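Universal stress protein (Pseudomonas aeruginosa UCBPP-PA14, PDB 7MQ5) is of unknown function but, as a universal stress protein with two Rossmann-like alpha/beta halves, probably takes part in the bacterial stress response. Local coordinates at residues A[29-34]-A[63-68]; A[68-73]-A[82-87]; A[76-81]-A[112-117]; A[104-109]-A[125-130]; A[172-177]-A[211-216]. All coordinates share one frame; numbering follows the deposited sequence. Where two conformers were deposited one is given.

Contact 1: A[29-34]-A[63-68]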
# COMPACT_ATOMS: atom_id res chain seq x y z
N LEU A 29 10.49 -10.64 2.80
CA LEU A 29 9.37 -11.58 3.07
C LEU A 29 8.61 -11.82 1.77
O LEU A 29 8.36 -12.99 1.42
CB LEU A 29 8.46 -11.00 4.15
CG LEU A 29 7.31 -11.92 4.56
CD1 LEU A 29 7.83 -13.14 5.29
CD2 LEU A 29 6.31 -11.18 5.43
N ILE A 30 8.27 -10.74 1.07
CA ILE A 30 7.48 -10.87 -0.18
C ILE A 30 8.27 -11.66 -1.22
O ILE A 30 7.75 -12.66 -1.75
CB ILE A 30 7.09 -9.47 -0.69
CG1 ILE A 30 6.16 -8.74 0.28
CG2 ILE A 30 6.50 -9.56 -2.09
CD1 ILE A 30 6.10 -7.24 0.05
N ALA A 31 9.51 -11.23 -1.49
CA ALA A 31 10.30 -11.85 -2.58
C ALA A 31 10.71 -13.29 -2.22
O ALA A 31 10.98 -14.07 -3.14
CB ALA A 31 11.49 -10.99 -2.92
N GLY A 32 10.75 -13.61 -0.93
CA GLY A 32 11.08 -14.99 -0.52
C GLY A 32 10.04 -15.97 -1.03
O GLY A 32 10.39 -17.15 -1.25
N VAL A 33 8.82 -15.48 -1.24
CA VAL A 33 7.68 -16.29 -1.77
C VAL A 33 7.50 -16.04 -3.27
O VAL A 33 7.41 -17.02 -4.02
CB VAL A 33 6.39 -15.98 -0.99
CG1 VAL A 33 5.17 -16.62 -1.64
CG2 VAL A 33 6.51 -16.42 0.46
N THR A 34 7.51 -14.77 -3.71
CA THR A 34 7.18 -14.47 -5.13
C THR A 34 8.39 -14.55 -6.08
O THR A 34 8.16 -14.62 -7.30
CB THR A 34 6.55 -13.08 -5.26
OG1 THR A 34 7.58 -12.12 -5.00
CG2 THR A 34 5.38 -12.88 -4.33
N GLU A 63 21.55 -15.45 -0.11
CA GLU A 63 20.27 -15.93 0.48
C GLU A 63 19.28 -16.35 -0.62
O GLU A 63 18.17 -16.78 -0.27
CB GLU A 63 19.65 -14.86 1.39
CG GLU A 63 20.44 -14.58 2.66
CD GLU A 63 19.88 -13.47 3.53
OE1 GLU A 63 18.78 -12.96 3.21
OE2 GLU A 63 20.54 -13.10 4.52
N GLY A 64 19.64 -16.18 -1.90
CA GLY A 64 18.79 -16.63 -3.03
C GLY A 64 18.00 -15.53 -3.72
O GLY A 64 17.22 -15.85 -4.64
N TYR A 65 18.19 -14.27 -3.33
CA TYR A 65 17.41 -13.17 -3.95
C TYR A 65 18.10 -12.68 -5.22
O TYR A 65 19.34 -12.73 -5.33
CB TYR A 65 17.26 -12.00 -2.98
CG TYR A 65 16.45 -12.33 -1.74
CD1 TYR A 65 15.07 -12.29 -1.77
CD2 TYR A 65 17.06 -12.69 -0.56
CE1 TYR A 65 14.31 -12.60 -0.66
CE2 TYR A 65 16.32 -13.00 0.57
CZ TYR A 65 14.93 -12.97 0.52
OH TYR A 65 14.18 -13.27 1.62
N SER A 66 17.28 -12.22 -6.16
CA SER A 66 17.74 -11.47 -7.36
C SER A 66 17.80 -10.00 -6.93
O SER A 66 16.76 -9.48 -6.49
CB SER A 66 16.80 -11.69 -8.51
OG SER A 66 17.19 -10.94 -9.65
N VAL A 67 18.97 -9.37 -7.01
CA VAL A 67 19.15 -8.01 -6.45
C VAL A 67 19.98 -7.12 -7.37
O VAL A 67 20.98 -7.58 -7.93
CB VAL A 67 19.85 -8.08 -5.08
CG1 VAL A 67 19.91 -6.72 -4.40
CG2 VAL A 67 19.22 -9.11 -4.16
N SER A 68 19.58 -5.86 -7.46
CA SER A 68 20.38 -4.78 -8.09
C SER A 68 20.34 -3.60 -7.12
O SER A 68 19.46 -3.56 -6.23
CB SER A 68 19.93 -4.41 -9.48
OG SER A 68 18.57 -4.02 -9.50
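Ala31, on a buried flank of helix 22-34, directs CB at the phenol ring of Tyr65 and meets its rim, CB lying 4.0 Å from CE1. One residue on, the backbone of Gly32 takes over: its N is 3.7 Å from Tyr65 CE1, and its CA is 4.1 Å from Tyr65 OH. Both neighbours lie near the ring plane, so the helix touches the edge of the tyrosine and no stack forms. On the opposing segment, Gly64 ends helix 50-62 in a Schellman motif, adopting a positive phi of 102°, and the chain then turns into strand 67-72. Tyr65 sits in that turn with CG beside its backbone N and anti to the carbonyl carbon (chi1 -65°), which sends the ring across the gap toward helix 22-34. Leu60 and Leu38 also pack against this side chain. The hydroxyl passes Gly32 and donates to Gln28 O, one turn earlier in the same helix. The contact is thus mixed in chemistry: an apolar ring edge lies against Ala31 and Gly32, and its polar end is satisfied by a main-chain carbonyl, a bond that would help set the position of the ring.

Contact 2: A[68-73]-A[82-87]; sequences STNQAW and IAEQQA
Strand 67-72 and helix 77-88, joined by a short loop, stand well apart in backbone, Ala72 CA and Glu84 CA being nearest at 8.2 Å, and the gap is bridged by the long side chain of Glu84 meeting Asn70. Glu84 CG is anti to the backbone N, and the chain then bends at chi2 (74°), carrying the carboxylate to the strand. There OE2 accepts from Asn70 ND2 at 2.9 Å with an N-H...O angle of 153°. The amide donor arrives on the syn side of the oxygen, somewhat out of the carboxylate plane, while OE2 lies close to the amide plane of Asn70; the two flat groups are 26° apart. The same oxygen also packs on Asn70 CB at 3.3 Å. The other oxygen, OE1, looks toward the methyl of Ala72, with CB 4.1 Å away, a contact of packing alone. OE2 has a second partner in His39 of the adjoining strand 37-43, which bonds it through NE2, and the other ring nitrogen of His39 is bonded to Ser68 OG. OE2 of a buried acid therefore has two polar partners, an amide and an imidazole. Such pairing would favour the carboxylate form of Glu84 and probably offsets the cost of holding it between helix and strand, tying the edge strand to the helix that follows it.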
# COMPACT_ATOMS: atom_id res chain seq x y z
N SER A 68 19.58 -5.86 -7.46
CA SER A 68 20.38 -4.78 -8.09
C SER A 68 20.34 -3.60 -7.12
O SER A 68 19.46 -3.56 -6.23
CB SER A 68 19.93 -4.41 -9.48
OG SER A 68 18.57 -4.02 -9.50
N THR A 69 21.28 -2.69 -7.25
CA THR A 69 21.36 -1.54 -6.33
C THR A 69 21.72 -0.28 -7.11
O THR A 69 22.33 -0.36 -8.20
CB THR A 69 22.41 -1.73 -5.22
OG1 THR A 69 23.72 -1.72 -5.79
CG2 THR A 69 22.24 -3.00 -4.43
N ASN A 70 21.38 0.85 -6.52
CA ASN A 70 21.79 2.13 -7.10
C ASN A 70 21.69 3.23 -6.05
O ASN A 70 20.89 3.14 -5.13
CB ASN A 70 20.94 2.52 -8.31
CG ASN A 70 21.55 3.64 -9.12
OD1 ASN A 70 22.77 3.76 -9.24
ND2 ASN A 70 20.70 4.46 -9.71
N GLN A 71 22.52 4.24 -6.23
CA GLN A 71 22.45 5.48 -5.45
C GLN A 71 22.15 6.59 -6.46
O GLN A 71 22.81 6.63 -7.50
CB GLN A 71 23.75 5.74 -4.70
CG GLN A 71 23.70 7.04 -3.91
CD GLN A 71 24.94 7.28 -3.09
OE1 GLN A 71 25.78 6.39 -2.91
NE2 GLN A 71 25.04 8.49 -2.56
N ALA A 72 21.17 7.43 -6.16
CA ALA A 72 20.77 8.49 -7.10
C ALA A 72 20.25 9.70 -6.33
O ALA A 72 19.92 9.59 -5.13
CB ALA A 72 19.69 7.97 -8.02
N TRP A 73 20.18 10.82 -7.02
CA TRP A 73 19.59 12.04 -6.44
C TRP A 73 19.26 13.02 -7.54
O TRP A 73 20.19 13.44 -8.25
CB TRP A 73 20.50 12.74 -5.42
CG TRP A 73 19.79 13.95 -4.89
CD1 TRP A 73 19.83 15.22 -5.38
CD2 TRP A 73 18.77 13.94 -3.88
NE1 TRP A 73 18.93 16.01 -4.71
CE2 TRP A 73 18.27 15.25 -3.78
CE3 TRP A 73 18.26 12.95 -3.02
CZ2 TRP A 73 17.29 15.60 -2.85
CZ3 TRP A 73 17.30 13.30 -2.11
CH2 TRP A 73 16.81 14.61 -2.03
N ILE A 82 10.55 8.02 -7.78
CA ILE A 82 9.71 7.73 -8.98
C ILE A 82 10.60 7.59 -10.22
O ILE A 82 10.33 6.68 -11.03
CB ILE A 82 8.61 8.80 -9.12
CG1 ILE A 82 7.61 8.66 -7.97
CG2 ILE A 82 7.93 8.71 -10.48
CD1 ILE A 82 6.63 9.80 -7.85
N ALA A 83 11.66 8.40 -10.36
CA ALA A 83 12.54 8.23 -11.53
C ALA A 83 13.16 6.83 -11.52
O ALA A 83 13.33 6.23 -12.60
CB ALA A 83 13.60 9.31 -11.57
N GLU A 84 13.52 6.33 -10.34
CA GLU A 84 14.13 4.98 -10.27
C GLU A 84 13.09 3.91 -10.62
O GLU A 84 13.42 2.92 -11.30
CB GLU A 84 14.74 4.73 -8.89
CG GLU A 84 15.80 3.65 -8.92
CD GLU A 84 17.11 4.09 -9.56
OE1 GLU A 84 17.24 5.28 -9.98
OE2 GLU A 84 18.02 3.24 -9.61
N GLN A 85 11.86 4.07 -10.13
CA GLN A 85 10.77 3.13 -10.47
C GLN A 85 10.59 3.09 -11.99
O GLN A 85 10.38 2.00 -12.55
CB GLN A 85 9.49 3.58 -9.75
CG GLN A 85 8.29 2.69 -10.04
CD GLN A 85 7.52 3.11 -11.27
OE1 GLN A 85 7.48 4.28 -11.66
NE2 GLN A 85 6.84 2.14 -11.88
N GLN A 86 10.66 4.25 -12.64
CA GLN A 86 10.50 4.32 -14.11
C GLN A 86 11.67 3.62 -14.81
O GLN A 86 11.42 2.83 -15.75
CB GLN A 86 10.38 5.78 -14.54
CG GLN A 86 9.05 6.41 -14.13
CD GLN A 86 7.94 5.87 -14.99
OE1 GLN A 86 7.92 6.08 -16.20
NE2 GLN A 86 7.01 5.17 -14.37
N ALA A 87 12.89 3.90 -14.38
CA ALA A 87 14.09 3.33 -15.02
C ALA A 87 14.12 1.80 -14.89
O ALA A 87 14.49 1.12 -15.87
CB ALA A 87 15.33 3.91 -14.39

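Contact 3: A[76-81]-A[112-117]; sequences SLHQTI and DWKLLR
His78 and Ile81 of helix 77-88 meet Lys114 and Leu115 of helix 110-118, two neighbouring helices on one face of the Rossmann-like alpha/beta sheet. The axes of segments 77-81 and 112-117 approach to 8.8 Å and cross at -34°, with N-to-C directions roughly alike. The backbones come very close at one point: His78 CA and Leu115 CA are 4.9 Å apart, and His78 CB lies 3.7 Å from Leu115 N. The inner part of the contact is tightly packed and apolar. Leu115 lays CD1 against Ile81 CG2 at 3.8 Å, the two side chains crossing at about a right angle, and both also rest on Lys95 of strand 92-96, with Ile81 touching Ile93 as well. Toward the surface the contact changes character. The imidazole of His78 occupies the crowded position between its backbone N and carbonyl carbon (chi1 74°), which turns the ring flat under Lys114. Beyond CG the lysine chain is extended and climbs past the ring, so its ammonium group ends away from the other helix, in the exposed part of the contact. His78 ND1 is held by Asp111 just before the second segment, which fixes the rotation of the ring and leaves one face turned to the lysine methylenes. At the start of helix 77-88, Ser76 OG serves as N-cap to Gln79 N. The ring is met almost squarely: Lys114 CB stands 3.5 Å from the centroid of the His78 ring and only 1° off its normal, a CH-pi contact, while Lys114 CD reaches the rim at CE1.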
# COMPACT_ATOMS: atom_id res chain seq x y z
N SER A 76 14.44 16.00 -5.66
CA SER A 76 13.78 15.73 -4.36
C SER A 76 13.77 14.24 -4.09
O SER A 76 14.04 13.44 -5.00
CB SER A 76 12.37 16.27 -4.35
OG SER A 76 11.55 15.51 -5.22
N LEU A 77 13.41 13.87 -2.87
CA LEU A 77 13.35 12.45 -2.48
C LEU A 77 12.26 11.73 -3.30
O LEU A 77 12.58 10.74 -3.97
CB LEU A 77 13.09 12.39 -0.98
CG LEU A 77 12.95 11.00 -0.39
CD1 LEU A 77 14.20 10.18 -0.63
CD2 LEU A 77 12.66 11.09 1.10
N HIS A 78 11.04 12.26 -3.33
CA HIS A 78 9.99 11.53 -4.07
C HIS A 78 10.30 11.48 -5.57
O HIS A 78 9.99 10.47 -6.21
CB HIS A 78 8.60 12.11 -3.79
CG HIS A 78 8.34 13.42 -4.45
ND1 HIS A 78 8.77 14.61 -3.92
CD2 HIS A 78 7.70 13.71 -5.60
CE1 HIS A 78 8.39 15.60 -4.71
NE2 HIS A 78 7.74 15.07 -5.75
N GLN A 79 10.89 12.54 -6.13
CA GLN A 79 11.19 12.50 -7.59
C GLN A 79 12.29 11.48 -7.87
O GLN A 79 12.23 10.80 -8.92
CB GLN A 79 11.55 13.89 -8.08
CG GLN A 79 10.32 14.78 -8.22
CD GLN A 79 10.69 16.20 -8.53
OE1 GLN A 79 10.49 16.66 -9.65
NE2 GLN A 79 11.29 16.87 -7.56
N THR A 80 13.27 11.36 -6.97
CA THR A 80 14.36 10.37 -7.16
C THR A 80 13.77 8.95 -7.14
O THR A 80 14.11 8.12 -8.00
CB THR A 80 15.44 10.54 -6.09
OG1 THR A 80 15.97 11.86 -6.16
CG2 THR A 80 16.55 9.54 -6.25
N ILE A 81 12.87 8.71 -6.19
CA ILE A 81 12.22 7.38 -6.08
C ILE A 81 11.40 7.08 -7.34
O ILE A 81 11.53 5.97 -7.90
CB ILE A 81 11.34 7.33 -4.82
CG1 ILE A 81 12.21 7.49 -3.57
CG2 ILE A 81 10.53 6.06 -4.78
CD1 ILE A 81 11.44 7.75 -2.31
N ASP A 112 6.55 12.27 1.67
CA ASP A 112 5.82 10.97 1.58
C ASP A 112 4.51 11.18 0.82
O ASP A 112 4.12 10.34 0.00
CB ASP A 112 5.43 10.44 2.97
CG ASP A 112 6.53 9.87 3.85
OD1 ASP A 112 7.52 9.36 3.30
OD2 ASP A 112 6.35 9.90 5.13
N TRP A 113 3.82 12.29 1.11
CA TRP A 113 2.54 12.57 0.43
C TRP A 113 2.76 12.79 -1.07
O TRP A 113 1.93 12.32 -1.86
CB TRP A 113 1.80 13.73 1.10
CG TRP A 113 0.93 13.24 2.22
CD1 TRP A 113 1.04 13.45 3.56
CD2 TRP A 113 -0.16 12.32 2.04
NE1 TRP A 113 0.03 12.78 4.22
CE2 TRP A 113 -0.69 12.05 3.31
CE3 TRP A 113 -0.71 11.69 0.92
CZ2 TRP A 113 -1.80 11.22 3.49
CZ3 TRP A 113 -1.78 10.84 1.10
CH2 TRP A 113 -2.31 10.62 2.36
N LYS A 114 3.85 13.45 -1.46
CA LYS A 114 4.10 13.67 -2.91
C LYS A 114 4.41 12.32 -3.57
O LYS A 114 3.97 12.09 -4.70
CB LYS A 114 5.20 14.71 -3.09
CG LYS A 114 4.76 16.12 -2.74
CD LYS A 114 5.83 17.17 -2.86
CE LYS A 114 5.31 18.55 -2.52
NZ LYS A 114 6.40 19.55 -2.55
N LEU A 115 5.13 11.44 -2.87
CA LEU A 115 5.40 10.10 -3.42
C LEU A 115 4.07 9.37 -3.64
O LEU A 115 3.86 8.78 -4.71
CB LEU A 115 6.29 9.31 -2.44
CG LEU A 115 6.51 7.85 -2.82
CD1 LEU A 115 7.20 7.73 -4.16
CD2 LEU A 115 7.30 7.13 -1.74
N LEU A 116 3.20 9.38 -2.63
CA LEU A 116 1.91 8.66 -2.78
C LEU A 116 1.04 9.27 -3.87
O LEU A 116 0.33 8.53 -4.55
CB LEU A 116 1.17 8.69 -1.45
CG LEU A 116 1.78 7.83 -0.35
CD1 LEU A 116 1.04 8.03 0.96
CD2 LEU A 116 1.80 6.37 -0.74
N ARG A 117 1.08 10.59 -4.02
CA ARG A 117 0.26 11.28 -5.04
C ARG A 117 0.70 10.87 -6.45
O ARG A 117 -0.15 10.43 -7.25
CB ARG A 117 0.41 12.78 -4.82
CG ARG A 117 -0.38 13.65 -5.78
CD ARG A 117 -0.41 15.08 -5.27
NE ARG A 117 -0.99 15.17 -3.93
CZ ARG A 117 -0.34 15.47 -2.81
NH1 ARG A 117 0.94 15.79 -2.81
NH2 ARG A 117 -1.00 15.49 -1.67

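Contact 4: A[104-109]-A[125-130]; sequences KKAILT and MTKTAR
Lys127 leaves its backbone with CG anti to the carbonyl carbon (chi1 -57°) and kinks once, at chi3 (77°), a bend that brings NZ up to the carbonyl of Ala106. Leu108 has the same first torsion, which brings CD2 across the lysine chain. NZ donates to Ala106 O at 2.8 Å, in the carbonyl plane and on a lone pair, with a C=O...N angle of 135°. Just before NZ, the CE methylene of Lys127 rests 3.9 Å from Leu108 CD2, the two side chains crossing at about a right angle. Ala106 lies within a type I turn from Lys104 to Ile107, in the loop that leads from strand 92-96 to helix 110-118; Lys127 directly follows strand 123-126. Leu108 is backed by Trp113 and Leu116 of that helix. NZ also bonds the backbone oxygens of Leu264 and Leu267, so three carbonyls share one ammonium group. With Leu108 packed on its CE methylene, the lysine links the 104-109 loop to the end of helix 258-264 and the residues after it; the three carbonyl oxygens would stabilise the positive charge, consistent with a protonated lysine.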
# COMPACT_ATOMS: atom_id res chain seq x y z
N LYS A 104 3.49 13.38 17.02
CA LYS A 104 2.51 13.16 15.92
C LYS A 104 3.08 12.02 15.05
O LYS A 104 3.28 12.22 13.84
CB LYS A 104 2.31 14.45 15.12
CG LYS A 104 1.85 15.67 15.91
CD LYS A 104 1.78 16.92 15.07
CE LYS A 104 1.35 18.16 15.84
NZ LYS A 104 1.30 19.36 14.97
N LYS A 105 3.30 10.86 15.68
CA LYS A 105 4.03 9.72 15.07
C LYS A 105 3.32 9.12 13.84
O LYS A 105 4.04 8.50 13.06
CB LYS A 105 4.25 8.60 16.09
CG LYS A 105 5.17 8.94 17.25
CD LYS A 105 5.38 7.78 18.20
CE LYS A 105 6.29 8.11 19.36
NZ LYS A 105 7.65 8.48 18.91
N ALA A 106 2.00 9.28 13.67
CA ALA A 106 1.31 8.62 12.53
C ALA A 106 1.23 9.50 11.28
O ALA A 106 0.94 8.97 10.21
CB ALA A 106 -0.07 8.16 12.95
N ILE A 107 1.57 10.79 11.41
CA ILE A 107 1.46 11.77 10.29
C ILE A 107 2.56 11.53 9.24
O ILE A 107 3.75 11.58 9.61
CB ILE A 107 1.53 13.20 10.85
CG1 ILE A 107 0.49 13.45 11.94
CG2 ILE A 107 1.43 14.23 9.73
CD1 ILE A 107 -0.94 13.28 11.49
N LEU A 108 2.17 11.33 7.98
CA LEU A 108 3.19 11.15 6.91
C LEU A 108 3.86 12.50 6.63
O LEU A 108 3.22 13.56 6.79
CB LEU A 108 2.54 10.61 5.64
CG LEU A 108 1.77 9.30 5.75
CD1 LEU A 108 1.33 8.85 4.37
CD2 LEU A 108 2.58 8.21 6.44
N THR A 109 5.10 12.46 6.17
CA THR A 109 5.80 13.71 5.82
C THR A 109 5.26 14.29 4.53
O THR A 109 4.67 13.59 3.71
CB THR A 109 7.31 13.49 5.67
OG1 THR A 109 7.55 12.77 4.45
CG2 THR A 109 7.91 12.77 6.86
N MSE A 125 3.78 1.76 2.32
CA MSE A 125 4.36 2.61 3.34
C MSE A 125 4.41 1.79 4.63
O MSE A 125 3.35 1.44 5.16
CB MSE A 125 3.49 3.84 3.59
CG MSE A 125 3.40 4.78 2.41
SE MSE A 125 5.11 5.60 1.94
CE MSE A 125 5.58 6.33 3.71
N THR A 126 5.61 1.46 5.11
CA THR A 126 5.69 0.66 6.33
C THR A 126 5.62 1.60 7.53
O THR A 126 6.36 2.60 7.56
CB THR A 126 6.90 -0.29 6.34
OG1 THR A 126 8.12 0.40 6.61
CG2 THR A 126 7.05 -1.06 5.05
N LYS A 127 4.73 1.30 8.48
CA LYS A 127 4.54 2.19 9.65
C LYS A 127 4.73 1.46 10.98
O LYS A 127 4.72 2.15 12.02
CB LYS A 127 3.14 2.83 9.62
CG LYS A 127 2.83 3.63 8.36
CD LYS A 127 1.54 4.41 8.44
CE LYS A 127 1.68 5.67 9.27
NZ LYS A 127 0.39 6.39 9.40
N THR A 128 4.87 0.14 10.96
CA THR A 128 5.05 -0.62 12.22
C THR A 128 6.25 -1.54 12.07
O THR A 128 6.57 -1.93 10.94
CB THR A 128 3.78 -1.42 12.58
OG1 THR A 128 4.01 -2.09 13.82
CG2 THR A 128 3.39 -2.44 11.53
N ALA A 129 6.90 -1.87 13.18
CA ALA A 129 8.03 -2.82 13.16
C ALA A 129 7.52 -4.24 13.41
O ALA A 129 8.33 -5.18 13.32
CB ALA A 129 9.06 -2.44 14.19
N ARG A 130 6.23 -4.39 13.71
CA ARG A 130 5.70 -5.75 13.95
C ARG A 130 5.89 -6.62 12.71
O ARG A 130 5.68 -6.15 11.59
CB ARG A 130 4.22 -5.69 14.31
CG ARG A 130 3.93 -5.07 15.66
CD ARG A 130 2.43 -5.01 15.84
NE ARG A 130 1.84 -3.93 15.05
CZ ARG A 130 0.65 -3.97 14.45
NH1 ARG A 130 -0.06 -5.08 14.45
NH2 ARG A 130 0.21 -2.92 13.79

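Contact 5: A[172-177]-A[211-216]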
# COMPACT_ATOMS: atom_id res chain seq x y z
N LEU A 172 -7.06 -12.76 6.72
CA LEU A 172 -7.63 -11.65 5.94
C LEU A 172 -8.97 -11.20 6.53
O LEU A 172 -9.82 -12.05 6.85
CB LEU A 172 -7.79 -12.14 4.50
CG LEU A 172 -8.46 -11.16 3.53
CD1 LEU A 172 -7.62 -9.91 3.38
CD2 LEU A 172 -8.70 -11.83 2.18
N HIS A 173 -9.16 -9.89 6.62
CA HIS A 173 -10.35 -9.22 7.17
C HIS A 173 -10.73 -8.10 6.20
O HIS A 173 -9.83 -7.55 5.54
CB HIS A 173 -10.06 -8.75 8.61
CG HIS A 173 -9.42 -9.82 9.46
ND1 HIS A 173 -10.13 -10.58 10.38
CD2 HIS A 173 -8.16 -10.31 9.47
CE1 HIS A 173 -9.33 -11.46 10.93
NE2 HIS A 173 -8.10 -11.32 10.38
N VAL A 174 -12.01 -7.75 6.15
CA VAL A 174 -12.50 -6.67 5.25
C VAL A 174 -13.35 -5.68 6.05
O VAL A 174 -14.17 -6.12 6.85
CB VAL A 174 -13.32 -7.26 4.10
CG1 VAL A 174 -13.86 -6.17 3.18
CG2 VAL A 174 -12.53 -8.29 3.31
N ILE A 175 -13.11 -4.39 5.84
CA ILE A 175 -13.97 -3.32 6.43
C ILE A 175 -14.67 -2.62 5.27
O ILE A 175 -14.00 -2.17 4.32
CB ILE A 175 -13.19 -2.33 7.33
CG1 ILE A 175 -14.07 -1.18 7.86
CG2 ILE A 175 -11.97 -1.78 6.62
CD1 ILE A 175 -15.27 -1.61 8.66
N SER A 176 -16.00 -2.60 5.35
CA SER A 176 -16.85 -1.86 4.40
C SER A 176 -17.52 -0.74 5.19
O SER A 176 -18.29 -1.05 6.10
CB SER A 176 -17.87 -2.74 3.73
OG SER A 176 -18.64 -1.99 2.81
N ALA A 177 -17.16 0.49 4.88
CA ALA A 177 -17.74 1.66 5.57
C ALA A 177 -18.60 2.39 4.55
O ALA A 177 -18.06 2.90 3.55
CB ALA A 177 -16.66 2.52 6.15
N TYR A 211 -16.63 -13.24 -3.11
CA TYR A 211 -15.27 -13.24 -2.53
C TYR A 211 -15.08 -14.28 -1.41
O TYR A 211 -13.97 -14.34 -0.84
CB TYR A 211 -14.91 -11.82 -2.11
CG TYR A 211 -14.63 -10.89 -3.26
CD1 TYR A 211 -13.42 -10.95 -3.91
CD2 TYR A 211 -15.56 -9.97 -3.71
CE1 TYR A 211 -13.12 -10.11 -4.97
CE2 TYR A 211 -15.28 -9.13 -4.77
CZ TYR A 211 -14.05 -9.20 -5.40
OH TYR A 211 -13.74 -8.37 -6.46
N GLY A 212 -16.11 -15.07 -1.11
CA GLY A 212 -15.95 -16.16 -0.12
C GLY A 212 -15.52 -15.68 1.26
O GLY A 212 -14.57 -16.27 1.83
N PHE A 213 -16.20 -14.66 1.78
CA PHE A 213 -15.89 -14.16 3.14
C PHE A 213 -16.91 -14.67 4.15
O PHE A 213 -18.10 -14.69 3.85
CB PHE A 213 -15.84 -12.64 3.15
CG PHE A 213 -14.66 -12.07 2.42
CD1 PHE A 213 -13.37 -12.43 2.79
CD2 PHE A 213 -14.81 -11.16 1.39
CE1 PHE A 213 -12.27 -11.91 2.14
CE2 PHE A 213 -13.70 -10.63 0.74
CZ PHE A 213 -12.44 -11.03 1.10
N SER A 214 -16.41 -15.04 5.33
CA SER A 214 -17.28 -15.44 6.46
C SER A 214 -17.89 -14.17 7.06
O SER A 214 -17.36 -13.07 6.82
CB SER A 214 -16.50 -16.17 7.52
OG SER A 214 -15.61 -15.27 8.17
N ASP A 215 -18.93 -14.33 7.87
CA ASP A 215 -19.51 -13.15 8.57
C ASP A 215 -18.44 -12.53 9.49
O ASP A 215 -18.41 -11.30 9.61
CB ASP A 215 -20.72 -13.55 9.42
CG ASP A 215 -21.92 -14.07 8.65
OD1 ASP A 215 -21.99 -13.85 7.43
OD2 ASP A 215 -22.79 -14.68 9.29
N GLU A 216 -17.58 -13.38 10.07
CA GLU A 216 -16.53 -12.98 11.05
C GLU A 216 -15.39 -12.20 10.38
O GLU A 216 -14.71 -11.43 11.09
CB GLU A 216 -16.02 -14.23 11.78
CG GLU A 216 -17.04 -14.87 12.72
CD GLU A 216 -18.24 -15.57 12.09
OE1 GLU A 216 -18.11 -16.16 10.99
OE2 GLU A 216 -19.32 -15.56 12.73
O HOH W 1 -12.59 -10.04 11.46
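The beta-alpha-beta crossover that runs from strand 171-178 through helix 193-211 to the parallel edge strand 218-222 has Phe213 in its returning loop, whose ring packs on Leu172 and Val174 of the first strand. Gly212 ends the helix in a Schellman motif, its positive phi turning the chain so that Phe213 faces the sheet. Val174 CG2 comes over one face of the ring in a CH-pi contact, 3.7 Å from the ring centroid and 21° off the normal, and lies nearest to CZ. The opposite face is met by Tyr211 O, which sits above the ring centre. Leu172, with CG anti to the backbone N (chi1 176°), sends CD2 to the ring edge instead, 3.6 Å from Phe213 CE1. Ile158 of helix 148-167 also packs on the phenylalanine. A more polar link lies farther along the loop: one water donates to Glu216 O at 2.6 Å and stands 2.7 Å from His173 ND1, at the edge of the imidazole. Gln217, just beyond the loop, pairs with Leu172 O through its side chain. A phenylalanine packed on the strand where the helix gives way to the next strand suits the layered alpha/beta architecture of the Rossmann-like universal stress protein fold.

In the fold
Four of the contacts reach one ten-stranded sheet, whose order 3-2-1-4-5-10-9-6-7-8 sets two Rossmann-like halves side by side; contact 3 joins two helices that pack on it. Contacts 1 and 2 follow each other along edge strand 67-72, sharing Ser68, with centres 18 Å apart. Contact 3 continues from contact 2 on helix 77-88, only 12 Å between centres, where Ile82 reaches Leu115. It in turn adjoins contact 4: Leu116 and Trp113 pack on Leu108, with centres 16 Å apart. Contact 5 belongs to the other half, near the opposite edge strand 218-222; its centre is 37 Å from that of contact 2 and 25 Å from that of contact 4.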